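Local structure of cell shape-determining protein MreC (Listeria monocytogenes, 2J5U) at residues L48-E51 with N52-K56; I76-P80 with T81-D85; T62-I65 with R66-D69. The protein probably takes part in forming and maintaining the shape of the bacterial cell. All coordinates share one frame; numbering follows the deposited sequence.

Interaction 1 (L48-E51 with N52-K56)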
loop_
_atom_site.group_PDB
_atom_site.type_symbol
_atom_site.label_atom_id
_atom_site.label_comp_id
_atom_site.label_asym_id
_atom_site.label_seq_id
_atom_site.Cartn_x
_atom_site.Cartn_y
_atom_site.Cartn_z
ATOM N N LEU A 48 -52.167 -2.138 22.479
ATOM C CA LEU A 48 -51.845 -3.193 21.521
ATOM C C LEU A 48 -52.495 -2.825 20.199
ATOM O O LEU A 48 -51.862 -2.835 19.139
ATOM C CB LEU A 48 -52.423 -4.526 21.986
ATOM C CG LEU A 48 -51.805 -5.174 23.213
ATOM C CD1 LEU A 48 -52.646 -6.350 23.647
ATOM C CD2 LEU A 48 -50.398 -5.614 22.880
ATOM N N LYS A 49 -53.778 -2.500 20.295
ATOM C CA LYS A 49 -54.594 -2.125 19.157
ATOM C C LYS A 49 -53.963 -0.982 18.363
ATOM O O LYS A 49 -54.026 -0.965 17.134
ATOM C CB LYS A 49 -55.996 -1.748 19.652
ATOM C CG LYS A 49 -57.054 -1.616 18.571
ATOM C CD LYS A 49 -58.366 -2.286 18.988
ATOM C CE LYS A 49 -58.940 -1.707 20.284
ATOM N NZ LYS A 49 -60.211 -2.389 20.706
ATOM N N LYS A 50 -53.342 -0.030 19.053
ATOM C CA LYS A 50 -52.716 1.082 18.347
ATOM C C LYS A 50 -51.427 0.610 17.683
ATOM O O LYS A 50 -51.175 0.893 16.510
ATOM C CB LYS A 50 -52.404 2.233 19.302
ATOM C CG LYS A 50 -51.855 3.451 18.577
ATOM C CD LYS A 50 -51.342 4.514 19.531
ATOM C CE LYS A 50 -50.755 5.688 18.759
ATOM N NZ LYS A 50 -49.683 5.252 17.815
ATOM N N GLU A 51 -50.615 -0.109 18.453
ATOM C CA GLU A 51 -49.347 -0.653 17.979
ATOM C C GLU A 51 -49.594 -1.491 16.733
ATOM O O GLU A 51 -48.891 -1.359 15.727
ATOM C CB GLU A 51 -48.740 -1.534 19.061
ATOM C CG GLU A 51 -47.416 -2.146 18.699
ATOM C CD GLU A 51 -47.073 -3.315 19.600
ATOM O OE1 GLU A 51 -47.243 -3.190 20.835
ATOM O OE2 GLU A 51 -46.634 -4.358 19.071
ATOM N N ASN A 52 -50.597 -2.360 16.821
ATOM C CA ASN A 52 -50.981 -3.226 15.717
ATOM C C ASN A 52 -51.304 -2.377 14.485
ATOM O O ASN A 52 -50.930 -2.727 13.365
ATOM C CB ASN A 52 -52.199 -4.068 16.123
ATOM C CG ASN A 52 -52.591 -5.091 15.066
ATOM O OD1 ASN A 52 -53.038 -4.734 13.979
ATOM N ND2 ASN A 52 -52.421 -6.371 15.385
ATOM N N LYS A 53 -51.987 -1.254 14.701
ATOM C CA LYS A 53 -52.364 -0.355 13.608
ATOM C C LYS A 53 -51.114 0.231 12.954
ATOM O O LYS A 53 -51.036 0.328 11.729
ATOM C CB LYS A 53 -53.265 0.770 14.139
ATOM C CG LYS A 53 -54.162 1.448 13.099
ATOM C CD LYS A 53 -53.424 2.487 12.268
ATOM C CE LYS A 53 -54.341 3.117 11.212
ATOM N NZ LYS A 53 -55.506 3.841 11.806
ATOM N N ASP A 54 -50.132 0.611 13.768
ATOM C CA ASP A 54 -48.899 1.171 13.228
ATOM C C ASP A 54 -48.167 0.146 12.391
ATOM O O ASP A 54 -47.756 0.434 11.269
ATOM C CB ASP A 54 -47.979 1.654 14.345
ATOM C CG ASP A 54 -48.570 2.811 15.115
ATOM O OD1 ASP A 54 -49.242 3.664 14.484
ATOM O OD2 ASP A 54 -48.350 2.869 16.346
ATOM N N LEU A 55 -48.001 -1.050 12.945
ATOM C CA LEU A 55 -47.324 -2.130 12.245
ATOM C C LEU A 55 -47.939 -2.365 10.870
ATOM O O LEU A 55 -47.227 -2.409 9.863
ATOM C CB LEU A 55 -47.406 -3.417 13.060
ATOM C CG LEU A 55 -46.601 -3.462 14.352
ATOM C CD1 LEU A 55 -46.974 -4.699 15.153
ATOM C CD2 LEU A 55 -45.130 -3.462 14.008
ATOM N N LYS A 56 -49.263 -2.517 10.831
ATOM C CA LYS A 56 -49.959 -2.757 9.571
ATOM C C LYS A 56 -49.777 -1.599 8.610
ATOM O O LYS A 56 -49.897 -1.780 7.397
ATOM C CB LYS A 56 -51.452 -3.016 9.806
ATOM C CG LYS A 56 -51.771 -4.424 10.297
ATOM C CD LYS A 56 -53.220 -4.556 10.740
ATOM C CE LYS A 56 -53.506 -5.957 11.250
ATOM N NZ LYS A 56 -54.814 -6.060 11.963
#

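Interaction 2 (I76-P80 with T81-D85)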
loop_
_atom_site.group_PDB
_atom_site.type_symbol
_atom_site.label_atom_id
_atom_site.label_comp_id
_atom_site.label_asym_id
_atom_site.label_seq_id
_atom_site.Cartn_x
_atom_site.Cartn_y
_atom_site.Cartn_z
ATOM N N ILE A 76 -86.813 -7.298 16.913
ATOM C CA ILE A 76 -88.190 -6.810 16.902
ATOM C C ILE A 76 -89.241 -7.926 16.893
ATOM O O ILE A 76 -90.429 -7.647 16.947
ATOM C CB ILE A 76 -88.465 -5.885 15.712
ATOM C CG1 ILE A 76 -88.318 -6.650 14.405
ATOM C CG2 ILE A 76 -87.509 -4.728 15.742
ATOM C CD1 ILE A 76 -88.604 -5.808 13.194
ATOM N N SER A 77 -88.815 -9.183 16.832
ATOM C CA SER A 77 -89.764 -10.292 16.835
ATOM C C SER A 77 -89.094 -11.636 17.029
ATOM O O SER A 77 -88.037 -11.902 16.472
ATOM C CB SER A 77 -90.572 -10.322 15.540
ATOM O OG SER A 77 -91.436 -11.448 15.516
ATOM N N ARG A 78 -89.717 -12.485 17.831
ATOM C CA ARG A 78 -89.190 -13.810 18.105
ATOM C C ARG A 78 -90.379 -14.704 18.437
ATOM O O ARG A 78 -91.181 -14.392 19.313
ATOM C CB ARG A 78 -88.206 -13.750 19.270
ATOM C CG ARG A 78 -87.461 -15.037 19.513
ATOM C CD ARG A 78 -86.332 -14.820 20.495
ATOM N NE ARG A 78 -85.521 -16.015 20.673
ATOM C CZ ARG A 78 -84.388 -16.048 21.369
ATOM N NH1 ARG A 78 -83.718 -17.184 21.470
ATOM N NH2 ARG A 78 -83.923 -14.948 21.959
ATOM N N ASN A 79 -90.493 -15.810 17.713
ATOM C CA ASN A 79 -91.600 -16.723 17.897
ATOM C C ASN A 79 -91.245 -17.860 18.831
ATOM O O ASN A 79 -90.241 -18.532 18.646
ATOM C CB ASN A 79 -92.026 -17.290 16.541
ATOM C CG ASN A 79 -93.337 -18.047 16.608
ATOM O OD1 ASN A 79 -93.620 -18.755 17.575
ATOM N ND2 ASN A 79 -94.139 -17.913 15.566
ATOM N N PRO A 80 -92.060 -18.078 19.869
ATOM C CA PRO A 80 -91.747 -19.180 20.784
ATOM C C PRO A 80 -91.682 -20.535 20.084
ATOM O O PRO A 80 -90.944 -21.423 20.514
ATOM C CB PRO A 80 -92.858 -19.101 21.849
ATOM C CG PRO A 80 -93.826 -18.062 21.340
ATOM C CD PRO A 80 -93.016 -17.143 20.485
ATOM N N THR A 81 -92.433 -20.697 19.002
ATOM C CA THR A 81 -92.407 -21.964 18.276
ATOM C C THR A 81 -90.984 -22.323 17.826
ATOM O O THR A 81 -90.608 -23.491 17.855
ATOM C CB THR A 81 -93.321 -21.925 17.032
ATOM O OG1 THR A 81 -94.636 -21.501 17.420
ATOM C CG2 THR A 81 -93.399 -23.311 16.383
ATOM N N ASN A 82 -90.203 -21.327 17.404
ATOM C CA ASN A 82 -88.831 -21.562 16.962
ATOM C C ASN A 82 -87.869 -20.569 17.631
ATOM O O ASN A 82 -86.943 -20.032 17.015
ATOM C CB ASN A 82 -88.745 -21.479 15.433
ATOM C CG ASN A 82 -89.162 -20.136 14.893
ATOM O OD1 ASN A 82 -89.688 -19.292 15.618
ATOM N ND2 ASN A 82 -88.934 -19.929 13.605
ATOM N N TRP A 83 -88.107 -20.362 18.920
ATOM C CA TRP A 83 -87.340 -19.455 19.761
ATOM C C TRP A 83 -85.819 -19.543 19.630
ATOM O O TRP A 83 -85.136 -18.519 19.547
ATOM C CB TRP A 83 -87.738 -19.693 21.220
ATOM C CG TRP A 83 -87.345 -18.597 22.152
ATOM C CD1 TRP A 83 -86.255 -18.564 22.974
ATOM C CD2 TRP A 83 -88.028 -17.354 22.339
ATOM N NE1 TRP A 83 -86.217 -17.371 23.661
ATOM C CE2 TRP A 83 -87.291 -16.609 23.286
ATOM C CE3 TRP A 83 -89.188 -16.795 21.790
ATOM C CZ2 TRP A 83 -87.676 -15.335 23.699
ATOM C CZ3 TRP A 83 -89.575 -15.525 22.199
ATOM C CH2 TRP A 83 -88.815 -14.806 23.144
ATOM N N ASN A 84 -85.289 -20.758 19.617
ATOM C CA ASN A 84 -83.847 -20.949 19.534
ATOM C C ASN A 84 -83.261 -21.006 18.139
ATOM O O ASN A 84 -82.060 -21.187 17.975
ATOM C CB ASN A 84 -83.444 -22.218 20.278
ATOM C CG ASN A 84 -83.692 -22.112 21.754
ATOM O OD1 ASN A 84 -83.529 -21.042 22.344
ATOM N ND2 ASN A 84 -84.074 -23.221 22.370
ATOM N N ASP A 85 -84.098 -20.850 17.132
ATOM C CA ASP A 85 -83.607 -20.920 15.773
ATOM C C ASP A 85 -83.387 -19.566 15.135
ATOM O O ASP A 85 -82.415 -19.334 14.412
ATOM C CB ASP A 85 -84.604 -21.670 14.875
ATOM C CG ASP A 85 -84.649 -23.155 15.145
ATOM O OD1 ASP A 85 -83.640 -23.710 15.648
ATOM O OD2 ASP A 85 -85.690 -23.774 14.826
#

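Interaction 3 (T62-I65 with R66-D69)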
loop_
_atom_site.group_PDB
_atom_site.type_symbol
_atom_site.label_atom_id
_atom_site.label_comp_id
_atom_site.label_asym_id
_atom_site.label_seq_id
_atom_site.Cartn_x
_atom_site.Cartn_y
_atom_site.Cartn_z
ATOM N N THR A 62 -53.860 -3.467 4.455
ATOM C CA THR A 62 -55.164 -2.842 4.547
ATOM C C THR A 62 -56.229 -3.919 4.683
ATOM O O THR A 62 -56.040 -5.053 4.237
ATOM C CB THR A 62 -55.467 -2.030 3.286
ATOM O OG1 THR A 62 -55.387 -2.891 2.141
ATOM C CG2 THR A 62 -54.468 -0.901 3.136
ATOM N N ASP A 63 -57.345 -3.554 5.301
ATOM C CA ASP A 63 -58.465 -4.471 5.477
ATOM C C ASP A 63 -58.015 -5.854 5.899
ATOM O O ASP A 63 -58.252 -6.835 5.190
ATOM C CB ASP A 63 -59.265 -4.571 4.175
ATOM C CG ASP A 63 -59.839 -3.232 3.742
ATOM O OD1 ASP A 63 -60.534 -2.591 4.564
ATOM O OD2 ASP A 63 -59.597 -2.820 2.586
ATOM N N SER A 64 -57.359 -5.925 7.053
ATOM C CA SER A 64 -56.889 -7.196 7.574
ATOM C C SER A 64 -58.099 -8.058 7.939
ATOM O O SER A 64 -59.240 -7.596 7.940
ATOM C CB SER A 64 -56.022 -6.989 8.810
ATOM O OG SER A 64 -56.829 -6.764 9.947
ATOM N N ILE A 65 -57.825 -9.310 8.267
ATOM C CA ILE A 65 -58.849 -10.262 8.614
ATOM C C ILE A 65 -59.693 -9.886 9.836
ATOM O O ILE A 65 -60.784 -10.414 10.007
ATOM C CB ILE A 65 -58.203 -11.648 8.827
ATOM C CG1 ILE A 65 -58.966 -12.717 8.043
ATOM C CG2 ILE A 65 -58.118 -11.967 10.306
ATOM C CD1 ILE A 65 -60.387 -12.869 8.431
ATOM N N ARG A 66 -59.230 -8.972 10.684
ATOM C CA ARG A 66 -60.030 -8.625 11.867
ATOM C C ARG A 66 -60.865 -7.350 11.800
ATOM O O ARG A 66 -61.660 -7.094 12.697
ATOM C CB ARG A 66 -59.145 -8.529 13.105
ATOM C CG ARG A 66 -57.801 -9.174 12.960
ATOM C CD ARG A 66 -57.025 -9.069 14.254
ATOM N NE ARG A 66 -57.713 -9.743 15.349
ATOM C CZ ARG A 66 -58.204 -9.113 16.409
ATOM N NH1 ARG A 66 -58.817 -9.805 17.367
ATOM N NH2 ARG A 66 -58.079 -7.790 16.505
ATOM N N ASP A 67 -60.700 -6.554 10.750
ATOM C CA ASP A 67 -61.438 -5.300 10.650
ATOM C C ASP A 67 -62.912 -5.448 10.290
ATOM O O ASP A 67 -63.305 -6.409 9.634
ATOM C CB ASP A 67 -60.743 -4.371 9.649
ATOM C CG ASP A 67 -59.329 -4.011 10.080
ATOM O OD1 ASP A 67 -59.132 -3.796 11.297
ATOM O OD2 ASP A 67 -58.420 -3.937 9.217
ATOM N N TYR A 68 -63.727 -4.490 10.725
ATOM C CA TYR A 68 -65.156 -4.520 10.429
ATOM C C TYR A 68 -65.907 -3.235 10.795
ATOM O O TYR A 68 -65.461 -2.467 11.641
ATOM C CB TYR A 68 -65.811 -5.698 11.155
ATOM C CG TYR A 68 -65.798 -5.574 12.657
ATOM C CD1 TYR A 68 -64.895 -6.297 13.425
ATOM C CD2 TYR A 68 -66.668 -4.698 13.310
ATOM C CE1 TYR A 68 -64.853 -6.153 14.804
ATOM C CE2 TYR A 68 -66.631 -4.540 14.687
ATOM C CZ TYR A 68 -65.721 -5.268 15.429
ATOM O OH TYR A 68 -65.651 -5.083 16.790
ATOM N N ASP A 69 -67.049 -3.019 10.146
ATOM C CA ASP A 69 -67.921 -1.871 10.402
ATOM C C ASP A 69 -69.148 -2.414 11.110
ATOM O O ASP A 69 -69.874 -3.224 10.546
ATOM C CB ASP A 69 -68.390 -1.234 9.098
ATOM C CG ASP A 69 -67.300 -0.472 8.396
ATOM O OD1 ASP A 69 -67.495 -0.119 7.205
ATOM O OD2 ASP A 69 -66.260 -0.218 9.039
#

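Interaction 1 (L48-E51 with N52-K56)
On helix 31-58, which lies in a predicted coiled coil, Lys-50 and Asp-54 form an i to i+4 salt bridge across one helical turn. Lys-50 NZ approaches OD2 of Asp-54 at 3.1 Å, whereas OD1 of Asp-54 stays 3.7 Å from NZ, so the pairing is one-sided; the hydrogen bond within it is weak. The lysine chain is extended until its last torsion, where a bend (chi4 -56°) turns the ammonium toward OD2 of Asp-54; the two side chains meet at an angle rather than running alongside. Glu-51 and Leu-55, by contrast, lie side by side and point the same way, with OE2 of Glu-51 3.9 Å from CD1 of Leu-55.

The backbone below is regular alpha-helix. Asn-52 N donates to Leu-48 O at 2.7 Å, and Leu-55 N to Glu-51 O at 2.9 Å. Between them, the bond from Lys-53 N to Lys-49 O is longer, 3.2 Å, and its donor sits 39° above the carbonyl plane. Within the second turn, NZ of Lys-56 also gives OD1 of Asn-52 a weak bond of 3.0 Å.

Leu-48, Asn-52 and Leu-55 follow the four-three spacing of a coiled-coil seam, and all three pack on Asn-52 of the second subunit. Beside this seam, Glu-51 OE2 has its main polar partner in Lys-56 of the second subunit, and Lys-56 makes the reciprocal salt bridge to Glu-51 of that subunit; Lys-49 adds another to Glu-44 of the second subunit. The contact thus occupies the C-terminal half of a helix that pairs with a second subunit on one face, and a short loop then carries the chain into strand 68-77 of the first barrel.

Interaction 2 (I76-P80 with T81-D85)
The carbonyl oxygen of Trp-83 is held by two nitrogens of one arginine: Arg-78 NE reaches Trp-83 O at 2.8 Å and Arg-78 NH1 reaches the same atom at 2.7 Å. Both arrive from one face of the carbonyl, and the oxygen lies near the guanidinium plane. While this edge binds the main chain, one face of the same guanidinium lies flat on the indole, with planes at 12°. Arg-78 CZ is 3.5 Å from the centroid of the five-membered ring of Trp-83, a cation-pi contact, and Arg-78 CD sits 3.3 Å over the centroid of its six-membered ring as a CH-pi contact. An extended chain, with CG opposite the backbone N (chi1 -172°), spreads the arginine across the whole ring system. NE1 of Trp-83 donates to Tyr-217 O, and Arg-78 NH1 also bonds Met-216 O.

Farther round the bend, Asn-79 OD1 accepts from Thr-81 N at 2.7 Å and from Thr-81 OG1 at 2.9 Å. The former bond defines an Asx turn, and it leads into a 3-10 turn at Pro-80 and Thr-81. The whole forms the connection between antiparallel neighbours 68-77 and 86-89, a beta-hairpin of one of the two six-stranded barrels.

Interaction 3 (T62-I65 with R66-D69)
Asp-67 reaches back over three residues to Ser-64, and its side chain can be traced atom by atom. CB lies 3.9 Å from the carbonyl O of Ser-64. CG, placed beside the aspartate's own backbone N (chi1 -62°), comes within 3.7 Å of Ser-64 OG. At the tip, OD2 does the binding: it takes a weak hydrogen bond from Ser-64 N at 3.1 Å and a second weak one from Ser-64 OG at 3.3 Å. Two modest bonds to one oxygen thus tie the carboxylate to both the main chain and the side chain of the serine.

Beneath them the backbone makes a type I beta turn from Ser-64 to Asp-67, closed by a weak bond of 3.3 Å from Asp-67 N to Ser-64 O. The turn lies where the linker after helix 31-58 enters strand 68-77. Ser-64 OG is rotated to sit between its own N and carbonyl carbon (chi1 79°), from where it accepts the N-H of Arg-66, again weakly, at 3.3 Å; this is the geometry of an ST turn. The stronger partner of this buried hydroxyl is Lys-56 NZ of helix 31-58, whose positive charge probably also offsets some of the negative charge of Asp-67.

On the outer side of the bend, CG2 of Ile-65 meets CG of Arg-66 at 3.9 Å, the two side chains crossing at about a right angle. Arg-66 then bends at its third torsion and leads away to the second subunit, where it packs on Glu-51 and forms a long, weak ion pair with Asp-47; Ile-65 packs on Val-75 of the same subunit. At the end of the turn and beyond it, Asp-67 and Asp-69 bond through their backbones to Ser-228 and Lys-226, which places the new strand against strand 221-227.

Overall arrangement
The three contacts follow the chain from the dimerising helix into the first barrel. Interactions 1 and 3 are neighbours, their centres about 13 Å apart, and they touch through a probable hydrogen bond of 2.9 Å between Lys-56 NZ and Ser-64 OG, which bridges helix end and linker. Both also meet the second subunit, so helix and linker contribute to one interface. Interaction 2 stands apart: it involves the far end of strand 68-77, whose start belongs to interaction 3, and their centres lie about 32 Å apart. From interaction 1 it is about 41 Å centre to centre, across the chain's middle, and no other protein chain of the assembly touches it.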